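Local coordinates for glycoside hydrolase family protein (Novosphingobium sp. PP1Y, PDB 6Q2F) that probably hydrolyses terminal alpha-L-rhamnose residues from rhamnosylated substrates, as an alpha-L-rhamnosidase of the glycoside hydrolases, at residues E751-A756 / Y760-I765; D393-V398 / G795-H800; A804-L809 / R847-S852. All coordinates share one frame; numbering follows the deposited sequence.

Contact 1 (E751-A756 / Y760-I765); sequences EPVADA and YAYDYI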
loop_
_atom_site.group_PDB
_atom_site.type_symbol
_atom_site.label_atom_id
_atom_site.label_comp_id
_atom_site.label_asym_id
_atom_site.label_seq_id
_atom_site.Cartn_x
_atom_site.Cartn_y
_atom_site.Cartn_z
ATOM N N GLU A 751 8.715 -8.022 7.179
ATOM C CA GLU A 751 8.734 -9.466 7.120
ATOM C C GLU A 751 7.374 -9.975 6.684
ATOM O O GLU A 751 6.358 -9.577 7.270
ATOM C CB GLU A 751 9.103 -10.041 8.487
ATOM C CG GLU A 751 10.487 -9.611 8.943
ATOM C CD GLU A 751 10.885 -10.211 10.274
ATOM O OE1 GLU A 751 9.985 -10.656 11.026
ATOM O OE2 GLU A 751 12.103 -10.244 10.565
ATOM N N PRO A 752 7.303 -10.830 5.668
ATOM C CA PRO A 752 6.002 -11.348 5.245
ATOM C C PRO A 752 5.390 -12.229 6.321
ATOM O O PRO A 752 6.064 -12.722 7.223
ATOM C CB PRO A 752 6.325 -12.154 3.990
ATOM C CG PRO A 752 7.748 -12.580 4.198
ATOM C CD PRO A 752 8.415 -11.430 4.913
ATOM N N VAL A 753 4.081 -12.406 6.227
ATOM C CA VAL A 753 3.376 -13.261 7.172
ATOM C C VAL A 753 4.009 -14.656 7.113
ATOM O O VAL A 753 4.113 -15.269 6.041
ATOM C CB VAL A 753 1.857 -13.252 6.880
ATOM C CG1 VAL A 753 1.518 -13.891 5.498
ATOM C CG2 VAL A 753 1.081 -13.908 8.014
ATOM N N ALA A 754 4.536 -15.128 8.244
ATOM C CA ALA A 754 5.231 -16.416 8.264
ATOM C C ALA A 754 4.314 -17.556 8.661
ATOM O O ALA A 754 4.758 -18.701 8.713
ATOM C CB ALA A 754 6.429 -16.366 9.220
ATOM N N ASP A 755 3.040 -17.248 8.840
ATOM C CA ASP A 755 2.060 -17.970 9.641
ATOM C C ASP A 755 0.980 -18.630 8.804
ATOM O O ASP A 755 0.224 -19.456 9.330
ATOM C CB ASP A 755 1.382 -16.966 10.617
ATOM C CG ASP A 755 1.507 -17.384 12.039
ATOM O OD1 ASP A 755 2.136 -18.439 12.260
ATOM O OD2 ASP A 755 0.984 -16.704 12.934
ATOM N N ALA A 756 0.860 -18.228 7.556
ATOM C CA ALA A 756 -0.229 -18.463 6.638
ATOM C C ALA A 756 -0.108 -19.831 5.986
ATOM O O ALA A 756 0.983 -20.386 5.877
ATOM C CB ALA A 756 -0.239 -17.365 5.576
ATOM N N TYR A 760 -3.490 -24.085 0.998
ATOM C CA TYR A 760 -4.833 -23.559 1.140
ATOM C C TYR A 760 -4.787 -22.045 0.960
ATOM O O TYR A 760 -3.817 -21.397 1.359
ATOM C CB TYR A 760 -5.416 -23.867 2.540
ATOM C CG TYR A 760 -5.335 -25.316 2.980
ATOM C CD1 TYR A 760 -4.133 -25.868 3.391
ATOM C CD2 TYR A 760 -6.479 -26.111 3.034
ATOM C CE1 TYR A 760 -4.057 -27.193 3.813
ATOM C CE2 TYR A 760 -6.421 -27.418 3.458
ATOM C CZ TYR A 760 -5.204 -27.954 3.837
ATOM O OH TYR A 760 -5.147 -29.270 4.249
ATOM N N ALA A 761 -5.834 -21.475 0.375
ATOM C CA ALA A 761 -5.876 -20.027 0.244
ATOM C C ALA A 761 -6.411 -19.392 1.526
ATOM O O ALA A 761 -7.059 -20.043 2.349
ATOM C CB ALA A 761 -6.738 -19.601 -0.945
ATOM N N TYR A 762 -6.125 -18.103 1.691
ATOM C CA TYR A 762 -6.546 -17.405 2.893
ATOM C C TYR A 762 -6.870 -15.953 2.581
ATOM O O TYR A 762 -6.398 -15.380 1.592
ATOM C CB TYR A 762 -5.486 -17.464 3.999
ATOM C CG TYR A 762 -4.197 -16.725 3.706
ATOM C CD1 TYR A 762 -3.209 -17.294 2.897
ATOM C CD2 TYR A 762 -3.941 -15.485 4.280
ATOM C CE1 TYR A 762 -2.013 -16.625 2.638
ATOM C CE2 TYR A 762 -2.760 -14.817 4.034
ATOM C CZ TYR A 762 -1.799 -15.382 3.207
ATOM O OH TYR A 762 -0.618 -14.710 2.980
ATOM N N ASP A 763 -7.729 -15.396 3.433
ATOM C CA ASP A 763 -8.037 -13.977 3.512
ATOM C C ASP A 763 -7.645 -13.481 4.897
ATOM O O ASP A 763 -7.729 -14.226 5.883
ATOM C CB ASP A 763 -9.542 -13.707 3.320
ATOM C CG ASP A 763 -10.026 -13.962 1.908
ATOM O OD1 ASP A 763 -9.239 -13.740 0.968
ATOM O OD2 ASP A 763 -11.210 -14.368 1.753
ATOM N N TYR A 764 -7.231 -12.225 4.981
ATOM C CA TYR A 764 -7.158 -11.578 6.279
ATOM C C TYR A 764 -8.551 -11.124 6.694
ATOM O O TYR A 764 -9.362 -10.715 5.855
ATOM C CB TYR A 764 -6.242 -10.364 6.242
ATOM C CG TYR A 764 -4.790 -10.689 6.065
ATOM C CD1 TYR A 764 -4.108 -11.428 7.023
ATOM C CD2 TYR A 764 -4.087 -10.239 4.955
ATOM C CE1 TYR A 764 -2.763 -11.716 6.882
ATOM C CE2 TYR A 764 -2.741 -10.519 4.810
ATOM C CZ TYR A 764 -2.089 -11.255 5.772
ATOM O OH TYR A 764 -0.761 -11.540 5.613
ATOM N N ILE A 765 -8.830 -11.195 7.998
ATOM C CA ILE A 765 -10.031 -10.597 8.579
ATOM C C ILE A 765 -9.588 -9.699 9.719
ATOM O O ILE A 765 -8.688 -10.057 10.489
ATOM C CB ILE A 765 -11.050 -11.642 9.091
ATOM C CG1 ILE A 765 -10.423 -12.582 10.115
ATOM C CG2 ILE A 765 -11.607 -12.459 7.960
ATOM C CD1 ILE A 765 -11.486 -13.428 10.858
#
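Val753 of the loop 751-756 reaches the hydroxyl ends of Tyr762 and Tyr764 of the segment 760-765, and Ala756 lies on the ring of Tyr762. Followed outward, Val753 begins with a CB that is already 3.4 Å from Tyr764 OH. Its CG1 branch, set between the backbone N and the carbonyl carbon (chi1 65°), meets two phenol oxygens that lie to the same side of it, with CG1 3.3 Å from Tyr764 OH and 3.4 Å from Tyr762 OH. The other branch touches more lightly, CG2 standing 3.8 Å from Tyr764 OH. The CG1 methyl approaches each of the two rings obliquely. Ala756 works differently: its CB is a CH-pi partner over one face of the Tyr762 ring, 3.7 Å from the centroid and 23° off the ring normal. It is displaced toward the hydroxyl-bearing rim, where CB comes within 3.5 Å of Tyr762 CZ. The two tyrosines also touch each other, Tyr762 CE2 lying 4.0 Å above the plane of the Tyr764 ring. No hydrogen bond joins the two segments, so the loop and the strand it leads into meet through methyl-to-aromatic packing. Strand 762-765 runs parallel to strand 734-737, bonded to it through the backbones of Asp763 and Ile765 with Tyr736, whose ring meets Tyr764 edge-to-face. Helix 620-636 contributes Lys627, in a cation-pi contact with Tyr762, and Ser631, bonded to Tyr764 N; the loop 751-756 packs on a strand of the mixed sheet that also contacts this helix.

Contact 2 (D393-V398 / G795-H800); sequences DYYALV and GGSSSH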
loop_
_atom_site.group_PDB
_atom_site.type_symbol
_atom_site.label_atom_id
_atom_site.label_comp_id
_atom_site.label_asym_id
_atom_site.label_seq_id
_atom_site.Cartn_x
_atom_site.Cartn_y
_atom_site.Cartn_z
ATOM N N ASP A 393 4.739 -1.194 16.433
ATOM C CA ASP A 393 4.070 -2.176 17.282
ATOM C C ASP A 393 3.917 -1.539 18.652
ATOM O O ASP A 393 4.886 -1.453 19.410
ATOM C CB ASP A 393 4.873 -3.478 17.364
ATOM C CG ASP A 393 4.237 -4.502 18.296
ATOM O OD1 ASP A 393 3.085 -4.292 18.740
ATOM O OD2 ASP A 393 4.883 -5.532 18.562
ATOM N N TYR A 394 2.702 -1.092 18.970
ATOM C CA TYR A 394 2.506 -0.427 20.246
ATOM C C TYR A 394 2.589 -1.399 21.414
ATOM O O TYR A 394 2.801 -0.965 22.553
ATOM C CB TYR A 394 1.176 0.316 20.242
ATOM C CG TYR A 394 1.257 1.652 19.540
ATOM C CD1 TYR A 394 1.810 2.751 20.186
ATOM C CD2 TYR A 394 0.801 1.821 18.239
ATOM C CE1 TYR A 394 1.895 3.980 19.580
ATOM C CE2 TYR A 394 0.889 3.068 17.611
ATOM C CZ TYR A 394 1.439 4.148 18.299
ATOM O OH TYR A 394 1.536 5.401 17.727
ATOM N N TYR A 395 2.451 -2.704 21.165
ATOM C CA TYR A 395 2.619 -3.650 22.262
ATOM C C TYR A 395 4.085 -3.815 22.614
ATOM O O TYR A 395 4.404 -4.234 23.728
ATOM C CB TYR A 395 2.005 -5.006 21.910
ATOM C CG TYR A 395 0.535 -4.938 21.587
ATOM C CD1 TYR A 395 -0.301 -4.040 22.239
ATOM C CD2 TYR A 395 -0.021 -5.757 20.618
ATOM C CE1 TYR A 395 -1.646 -3.965 21.944
ATOM C CE2 TYR A 395 -1.374 -5.690 20.317
ATOM C CZ TYR A 395 -2.189 -4.796 20.983
ATOM O OH TYR A 395 -3.528 -4.718 20.691
ATOM N N ALA A 396 4.986 -3.492 21.677
ATOM C CA ALA A 396 6.417 -3.635 21.918
ATOM C C ALA A 396 6.963 -2.566 22.861
ATOM O O ALA A 396 8.081 -2.717 23.361
ATOM C CB ALA A 396 7.177 -3.599 20.587
ATOM N N LEU A 397 6.212 -1.490 23.110
ATOM C CA LEU A 397 6.647 -0.430 24.024
ATOM C C LEU A 397 6.467 -0.911 25.463
ATOM O O LEU A 397 5.545 -0.523 26.178
ATOM C CB LEU A 397 5.872 0.855 23.780
ATOM C CG LEU A 397 5.769 1.348 22.342
ATOM C CD1 LEU A 397 4.952 2.619 22.297
ATOM C CD2 LEU A 397 7.163 1.565 21.761
ATOM N N VAL A 398 7.377 -1.771 25.900
ATOM C CA VAL A 398 7.289 -2.331 27.247
ATOM C C VAL A 398 7.775 -1.291 28.247
ATOM O O VAL A 398 8.876 -0.740 28.114
ATOM C CB VAL A 398 8.095 -3.636 27.356
ATOM C CG1 VAL A 398 7.796 -4.326 28.678
ATOM C CG2 VAL A 398 7.776 -4.549 26.175
ATOM N N GLY A 795 -3.624 -14.975 14.285
ATOM C CA GLY A 795 -2.265 -14.588 13.958
ATOM C C GLY A 795 -2.017 -13.129 14.265
ATOM O O GLY A 795 -2.730 -12.539 15.087
ATOM N N GLY A 796 -1.012 -12.542 13.616
ATOM C CA GLY A 796 -0.769 -11.118 13.776
ATOM C C GLY A 796 -0.517 -10.758 15.226
ATOM O O GLY A 796 0.311 -11.369 15.905
ATOM N N SER A 797 -1.260 -9.766 15.718
ATOM C CA SER A 797 -1.108 -9.290 17.084
ATOM C C SER A 797 -2.200 -9.820 18.008
ATOM O O SER A 797 -2.461 -9.220 19.056
ATOM C CB SER A 797 -1.100 -7.762 17.110
ATOM O OG SER A 797 -2.386 -7.251 16.804
ATOM N N SER A 798 -2.838 -10.928 17.643
ATOM C CA SER A 798 -4.058 -11.338 18.325
ATOM C C SER A 798 -3.807 -11.954 19.691
ATOM O O SER A 798 -4.775 -12.237 20.405
ATOM C CB SER A 798 -4.843 -12.312 17.454
ATOM O OG SER A 798 -4.049 -13.429 17.159
ATOM N N SER A 799 -2.549 -12.148 20.090
ATOM C CA SER A 799 -2.280 -12.467 21.488
ATOM C C SER A 799 -2.794 -11.380 22.433
ATOM O O SER A 799 -3.018 -11.657 23.615
ATOM C CB SER A 799 -0.786 -12.689 21.717
ATOM O OG SER A 799 -0.096 -11.459 21.767
ATOM N N HIS A 800 -2.974 -10.153 21.954
ATOM C CA HIS A 800 -3.729 -9.143 22.679
ATOM C C HIS A 800 -5.093 -9.059 22.017
ATOM O O HIS A 800 -5.197 -8.696 20.842
ATOM C CB HIS A 800 -3.045 -7.775 22.653
ATOM C CG HIS A 800 -1.762 -7.715 23.422
ATOM N ND1 HIS A 800 -0.648 -8.451 23.080
ATOM C CD2 HIS A 800 -1.406 -6.976 24.496
ATOM C CE1 HIS A 800 0.333 -8.181 23.920
ATOM N NE2 HIS A 800 -0.100 -7.286 24.788
HETATM O O HOH W 1 -4.251 -6.850 19.018
#
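The phenol ring of Tyr395 lies flat against the imidazole of His800 in a face-to-face stack, centroids 3.9 Å apart and planes inclined by only 9°. This is the tight part of the contact. His800 CB continues it under the hydroxyl end, 3.5 Å from Tyr395 CZ, as a CH-pi contact, while ND1, CG and CD2 spread beneath the rest of the ring. Both side chains have CG anti to the carbonyl carbon (chi1 -59° in Tyr395, -68° in His800), torsions that bring the two rings into overlap while the side chains run opposite ways. Ser797 touches more loosely at the ring edge, its CB 3.8 Å from Tyr395 CE2. The hydroxyl side is bridged by water 1, which lies in the plane of the phenol, 2.8 Å from Tyr395 OH, and donates to Ser797 OG at 2.9 Å and to His800 O at 2.8 Å. Ser797 OG is bonded as well to the backbone N of Glu741. Beside the stack, Ser799 OG and His800 ND1 form a weak hydrogen bond. At the foot of the tyrosine, its N bonds to Asp393 OD1 in an Asx turn. An alanine at Tyr395 is likely to leave the imidazole without its stacking partner and the water short of one of its three bonds. The chemistry is mixed: aromatic stacking joins the two loops directly, whereas their polar link across the contact passes through a water.

Contact 3 (A804-L809 / R847-S852); sequences AALRKL and RLWPGS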
loop_
_atom_site.group_PDB
_atom_site.type_symbol
_atom_site.label_atom_id
_atom_site.label_comp_id
_atom_site.label_asym_id
_atom_site.label_seq_id
_atom_site.Cartn_x
_atom_site.Cartn_y
_atom_site.Cartn_z
ATOM N N ALA A 804 -14.628 -7.575 23.398
ATOM C CA ALA A 804 -15.570 -7.538 22.284
ATOM C C ALA A 804 -15.190 -8.538 21.197
ATOM O O ALA A 804 -16.051 -9.234 20.650
ATOM C CB ALA A 804 -15.633 -6.121 21.699
ATOM N N ALA A 805 -13.904 -8.609 20.848
ATOM C CA ALA A 805 -13.486 -9.596 19.859
ATOM C C ALA A 805 -13.645 -10.994 20.421
ATOM O O ALA A 805 -14.125 -11.897 19.734
ATOM C CB ALA A 805 -12.035 -9.361 19.423
ATOM N N LEU A 806 -13.232 -11.193 21.675
ATOM C CA LEU A 806 -13.273 -12.532 22.259
ATOM C C LEU A 806 -14.706 -13.035 22.365
ATOM O O LEU A 806 -14.983 -14.220 22.118
ATOM C CB LEU A 806 -12.595 -12.513 23.623
ATOM C CG LEU A 806 -12.503 -13.843 24.361
ATOM C CD1 LEU A 806 -11.699 -14.842 23.543
ATOM C CD2 LEU A 806 -11.833 -13.605 25.701
ATOM N N ARG A 807 -15.632 -12.135 22.712
ATOM C CA ARG A 807 -17.048 -12.478 22.764
ATOM C C ARG A 807 -17.528 -13.024 21.429
ATOM O O ARG A 807 -18.195 -14.063 21.365
ATOM C CB ARG A 807 -17.868 -11.251 23.137
ATOM C CG ARG A 807 -17.957 -10.981 24.631
ATOM C CD ARG A 807 -18.494 -9.560 24.861
ATOM N NE ARG A 807 -18.898 -9.355 26.246
ATOM C CZ ARG A 807 -19.304 -8.194 26.734
ATOM N NH1 ARG A 807 -19.347 -7.130 25.941
ATOM N NH2 ARG A 807 -19.666 -8.101 28.007
ATOM N N LYS A 808 -17.223 -12.306 20.348
ATOM C CA LYS A 808 -17.682 -12.742 19.039
ATOM C C LYS A 808 -17.028 -14.054 18.647
ATOM O O LYS A 808 -17.677 -14.946 18.091
ATOM C CB LYS A 808 -17.395 -11.671 17.988
ATOM C CG LYS A 808 -18.156 -11.933 16.709
ATOM C CD LYS A 808 -19.659 -11.672 16.893
ATOM C CE LYS A 808 -20.464 -12.290 15.752
ATOM N NZ LYS A 808 -21.918 -11.941 15.792
ATOM N N LEU A 809 -15.743 -14.196 18.948
ATOM C CA LEU A 809 -15.035 -15.422 18.610
ATOM C C LEU A 809 -15.616 -16.604 19.373
ATOM O O LEU A 809 -15.894 -17.658 18.788
ATOM C CB LEU A 809 -13.556 -15.236 18.915
ATOM C CG LEU A 809 -12.602 -16.297 18.427
ATOM C CD1 LEU A 809 -12.361 -16.123 16.910
ATOM C CD2 LEU A 809 -11.329 -16.158 19.234
ATOM N N ARG A 847 -12.897 -21.095 28.634
ATOM C CA ARG A 847 -13.808 -21.984 27.915
ATOM C C ARG A 847 -13.230 -22.405 26.570
ATOM O O ARG A 847 -13.298 -23.586 26.202
ATOM C CB ARG A 847 -15.178 -21.325 27.719
ATOM C CG ARG A 847 -16.269 -22.365 27.433
ATOM C CD ARG A 847 -17.604 -21.753 27.013
ATOM N NE ARG A 847 -18.476 -22.805 26.493
ATOM C CZ ARG A 847 -19.743 -22.631 26.125
ATOM N NH1 ARG A 847 -20.314 -21.444 26.217
ATOM N NH2 ARG A 847 -20.447 -23.657 25.671
ATOM N N LEU A 848 -12.662 -21.463 25.815
ATOM C CA LEU A 848 -12.145 -21.825 24.503
ATOM C C LEU A 848 -10.816 -22.551 24.598
ATOM O O LEU A 848 -10.468 -23.305 23.686
ATOM C CB LEU A 848 -11.977 -20.594 23.600
ATOM C CG LEU A 848 -13.168 -19.722 23.241
ATOM C CD1 LEU A 848 -12.964 -18.998 21.924
ATOM C CD2 LEU A 848 -14.450 -20.512 23.245
ATOM N N TRP A 849 -10.060 -22.326 25.668
ATOM C CA TRP A 849 -8.733 -22.920 25.837
ATOM C C TRP A 849 -8.670 -23.630 27.181
ATOM O O TRP A 849 -7.947 -23.205 28.089
ATOM C CB TRP A 849 -7.640 -21.857 25.715
ATOM C CG TRP A 849 -7.480 -21.383 24.301
ATOM C CD1 TRP A 849 -6.757 -21.986 23.322
ATOM C CD2 TRP A 849 -8.071 -20.221 23.709
ATOM N NE1 TRP A 849 -6.854 -21.275 22.159
ATOM C CE2 TRP A 849 -7.658 -20.187 22.365
ATOM C CE3 TRP A 849 -8.902 -19.205 24.185
ATOM C CZ2 TRP A 849 -8.047 -19.174 21.487
ATOM C CZ3 TRP A 849 -9.297 -18.199 23.308
ATOM C CH2 TRP A 849 -8.868 -18.194 21.979
ATOM N N PRO A 850 -9.418 -24.730 27.339
ATOM C CA PRO A 850 -9.495 -25.382 28.662
ATOM C C PRO A 850 -8.221 -26.089 29.067
ATOM O O PRO A 850 -8.025 -26.332 30.266
ATOM C CB PRO A 850 -10.649 -26.379 28.504
ATOM C CG PRO A 850 -10.657 -26.700 27.069
ATOM C CD PRO A 850 -10.244 -25.427 26.339
ATOM N N GLY A 851 -7.360 -26.434 28.116
ATOM C CA GLY A 851 -6.063 -26.995 28.427
ATOM C C GLY A 851 -5.654 -28.118 27.500
ATOM O O GLY A 851 -4.462 -28.313 27.238
ATOM N N SER A 852 -6.637 -28.862 26.985
ATOM C CA SER A 852 -6.328 -30.039 26.181
ATOM C C SER A 852 -5.554 -29.692 24.918
ATOM O O SER A 852 -4.858 -30.559 24.378
ATOM C CB SER A 852 -7.606 -30.774 25.792
ATOM O OG SER A 852 -8.327 -30.012 24.840
#
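Leu806 and Leu809, one turn apart on helix 803-814, reach toward Leu848 and Trp849 at the end of helix 838-848. The indole presents its six-membered ring to both leucines, but not in the same way. Leu806 comes in near the plane, at the edge, its CD1 4.1 Å from Trp849 CZ3, and the leucine runs aslant to the tryptophan side chain. Leu809 approaches from an oblique direction instead, with CD2 4.2 Å from Trp849 CH2. The same CD2 methyl is also 4.2 Å from Leu848 CD1, so one methyl touches the indole rim and the neighbouring leucine together. Leu848 in turn rests its own CB 3.4 Å above the indole plane, offset toward the rim. Leu806 is turned with its chain extended away from the backbone N (chi1 -178°), which carries its end to the indole although its CB is not aimed there. Polar groups take no part across this contact; the indole NE1 bonds to Gly821 O. Trp849 is the first residue to leave helical backbone angles, so its indole packs just where helix 838-848 ends. Leu806 also packs on Trp841, Leu844 and Val845 of that helix, and Leu848 touches Val857 of strand 854-857. On another side, Ala805 of helix 803-814 meets Phe767 and Leu770 of helix 767-773.

From the N terminus, the first segment met is 393-398, which waits nearly four hundred residues for its partner 795-800; contact 2 thus closes the longest loop, tying the segment before strand 413-414 to the turns between strand 788-794 and helix 803-814. Contact 1 falls within that span and closes a loop of only three residues leading into strand 762-765. The two contacts touch, Asp755 OD2 lying 4.0 Å from Gly795 CA. Contact 3 follows in series, starting a few residues after contact 2 and joining helix 803-814 to the end of helix 838-848. Each has a segment in or beside the mixed sheet containing strands 734-737, 762-765 and 788-794, to which contact 2 ties a distant loop.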